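Local coordinates for hydrazine synthase subunit alpha (Candidatus Kuenenia stuttgartiensis, PDB 5C2V), which catalyses, within the hydrazine synthase complex, the second half-reaction of hydrazine synthesis, the condensation of hydroxylamine with ammonia, and binds two c-type hemes, at residues D[81-86]-D[127-132]. Sequence-based numbering, arbitrary orientation.
Sequences DPCTYW and SPIYYA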
loop_
_atom_site.group_PDB
_atom_site.type_symbol
_atom_site.label_atom_id
_atom_site.label_comp_id
_atom_site.label_asym_id
_atom_site.label_seq_id
_atom_site.Cartn_x
_atom_site.Cartn_y
_atom_site.Cartn_z
ATOM N N ASP D 81 15.670 -26.627 -18.002
ATOM C CA ASP D 81 16.275 -26.516 -16.671
ATOM C C ASP D 81 17.603 -27.263 -16.521
ATOM O O ASP D 81 17.683 -28.239 -15.779
ATOM C CB ASP D 81 15.298 -27.012 -15.601
ATOM C CG ASP D 81 14.203 -26.009 -15.302
ATOM O OD1 ASP D 81 14.427 -24.801 -15.524
ATOM O OD2 ASP D 81 13.121 -26.428 -14.843
ATOM N N PRO D 82 18.652 -26.802 -17.223
ATOM C CA PRO D 82 19.973 -27.428 -17.094
ATOM C C PRO D 82 20.662 -27.099 -15.770
ATOM O O PRO D 82 20.622 -25.949 -15.335
ATOM C CB PRO D 82 20.766 -26.831 -18.269
ATOM C CG PRO D 82 19.757 -26.098 -19.119
ATOM C CD PRO D 82 18.673 -25.688 -18.184
ATOM N N CYS D 83 21.283 -28.093 -15.141
ATOM C CA CYS D 83 22.161 -27.847 -13.999
ATOM C C CYS D 83 23.397 -28.737 -14.082
ATOM O O CYS D 83 23.281 -29.961 -14.085
ATOM C CB CYS D 83 21.421 -28.087 -12.683
ATOM S SG CYS D 83 22.335 -27.572 -11.208
ATOM N N THR D 84 24.578 -28.127 -14.120
ATOM C CA THR D 84 25.813 -28.886 -14.298
ATOM C C THR D 84 26.280 -29.542 -13.002
ATOM O O THR D 84 26.024 -29.036 -11.908
ATOM C CB THR D 84 26.955 -27.999 -14.842
ATOM O OG1 THR D 84 27.331 -27.033 -13.854
ATOM C CG2 THR D 84 26.522 -27.282 -16.112
ATOM N N TYR D 85 26.968 -30.672 -13.135
ATOM C CA TYR D 85 27.543 -31.364 -11.987
ATOM C C TYR D 85 28.787 -30.617 -11.517
ATOM O O TYR D 85 29.165 -29.599 -12.097
ATOM C CB TYR D 85 27.877 -32.815 -12.344
ATOM C CG TYR D 85 28.053 -33.744 -11.158
ATOM C CD1 TYR D 85 26.988 -34.039 -10.317
ATOM C CD2 TYR D 85 29.279 -34.341 -10.896
ATOM C CE1 TYR D 85 27.143 -34.892 -9.237
ATOM C CE2 TYR D 85 29.444 -35.195 -9.820
ATOM C CZ TYR D 85 28.373 -35.467 -8.995
ATOM O OH TYR D 85 28.535 -36.317 -7.924
ATOM N N TRP D 86 29.425 -31.127 -10.470
ATOM C CA TRP D 86 30.558 -30.444 -9.860
ATOM C C TRP D 86 31.774 -30.396 -10.784
ATOM O O TRP D 86 32.452 -29.373 -10.868
ATOM C CB TRP D 86 30.930 -31.120 -8.540
ATOM C CG TRP D 86 29.750 -31.353 -7.644
ATOM C CD1 TRP D 86 29.132 -32.544 -7.395
ATOM C CD2 TRP D 86 29.038 -30.366 -6.887
ATOM N NE1 TRP D 86 28.085 -32.362 -6.526
ATOM C CE2 TRP D 86 28.004 -31.034 -6.199
ATOM C CE3 TRP D 86 29.174 -28.984 -6.723
ATOM C CZ2 TRP D 86 27.114 -30.367 -5.361
ATOM C CZ3 TRP D 86 28.289 -28.325 -5.889
ATOM C CH2 TRP D 86 27.272 -29.016 -5.219
ATOM N N SER D 127 13.582 -27.923 -12.328
ATOM C CA SER D 127 14.686 -27.247 -11.640
ATOM C C SER D 127 15.469 -28.124 -10.657
ATOM O O SER D 127 15.511 -27.828 -9.463
ATOM C CB SER D 127 14.159 -26.012 -10.906
ATOM O OG SER D 127 13.644 -25.060 -11.821
ATOM N N PRO D 128 16.094 -29.206 -11.153
ATOM C CA PRO D 128 16.934 -30.029 -10.277
ATOM C C PRO D 128 18.303 -29.401 -10.024
ATOM O O PRO D 128 18.848 -28.748 -10.913
ATOM C CB PRO D 128 17.067 -31.334 -11.060
ATOM C CG PRO D 128 17.028 -30.899 -12.483
ATOM C CD PRO D 128 16.103 -29.706 -12.541
ATOM N N ILE D 129 18.848 -29.598 -8.827
ATOM C CA ILE D 129 20.211 -29.173 -8.519
ATOM C C ILE D 129 20.934 -30.253 -7.727
ATOM O O ILE D 129 20.302 -31.079 -7.063
ATOM C CB ILE D 129 20.251 -27.854 -7.712
ATOM C CG1 ILE D 129 19.492 -28.007 -6.393
ATOM C CG2 ILE D 129 19.702 -26.693 -8.532
ATOM C CD1 ILE D 129 19.613 -26.812 -5.477
ATOM N N TYR D 130 22.261 -30.244 -7.798
ATOM C CA TYR D 130 23.065 -31.190 -7.038
ATOM C C TYR D 130 23.476 -30.596 -5.700
ATOM O O TYR D 130 23.968 -29.470 -5.629
ATOM C CB TYR D 130 24.307 -31.611 -7.826
ATOM C CG TYR D 130 24.006 -32.446 -9.049
ATOM C CD1 TYR D 130 23.492 -33.731 -8.929
ATOM C CD2 TYR D 130 24.246 -31.955 -10.325
ATOM C CE1 TYR D 130 23.218 -34.500 -10.044
ATOM C CE2 TYR D 130 23.977 -32.716 -11.447
ATOM C CZ TYR D 130 23.463 -33.988 -11.300
ATOM O OH TYR D 130 23.193 -34.751 -12.412
ATOM N N TYR D 131 23.253 -31.360 -4.640
ATOM C CA TYR D 131 23.708 -30.986 -3.312
ATOM C C TYR D 131 24.587 -32.103 -2.791
ATOM O O TYR D 131 24.124 -33.226 -2.618
ATOM C CB TYR D 131 22.529 -30.744 -2.374
ATOM C CG TYR D 131 22.931 -30.274 -0.996
ATOM C CD1 TYR D 131 23.505 -29.024 -0.810
ATOM C CD2 TYR D 131 22.732 -31.077 0.120
ATOM C CE1 TYR D 131 23.873 -28.586 0.446
ATOM C CE2 TYR D 131 23.097 -30.648 1.382
ATOM C CZ TYR D 131 23.666 -29.402 1.538
ATOM O OH TYR D 131 24.029 -28.965 2.791
ATOM N N ALA D 132 25.847 -31.808 -2.513
ATOM C CA ALA D 132 26.756 -32.889 -2.195
ATOM C C ALA D 132 26.730 -33.142 -0.695
ATOM O O ALA D 132 27.247 -32.356 0.099
ATOM C CB ALA D 132 28.149 -32.558 -2.674
#
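Strands 81-84 and 127-131 run side by side in the same direction, their axes 4° from parallel, yet they belong to two different antiparallel sheets and meet chiefly through side chains in a buried interface. Leaving its backbone with CG anti to the carbonyl carbon (chi1 -68°), Tyr130 reaches across to segment 81-86, where Tyr85, just past the end of strand 81-84, sets its CD1 edge over the middle of the Tyr130 ring. This is a T-shaped pair, with planes at 88° and centroids 4.7 Å apart. The Tyr85 hydroxyl is held by the backbone oxygen of Thr163, in the strand that pairs with 124-131. Beyond this pair, Trp86 brings the benzo end of its indole to segment 127-132: CZ2 lies 3.6 Å from Ala132 CB and 3.9 Å from Tyr130 CB. Cys83 fills the middle of the interface, its SG 3.9 Å from Ile129 CG2 and its CB against the carbonyl oxygen of Pro128. At the Asp81-Ser127 end the contact turns polar. Ser127 N donates to Asp81 OD2 over 3.0 Å, meeting the carboxylate from above its plane, and the same oxygen forms a salt bridge with Arg126, so one carboxylate oxygen ties down two consecutive residues. Parallel neighbouring strands, each the first of its own antiparallel sheet, are what adjacent beta-propeller blades present, consistent with the six-bladed propeller of the N-terminal domain.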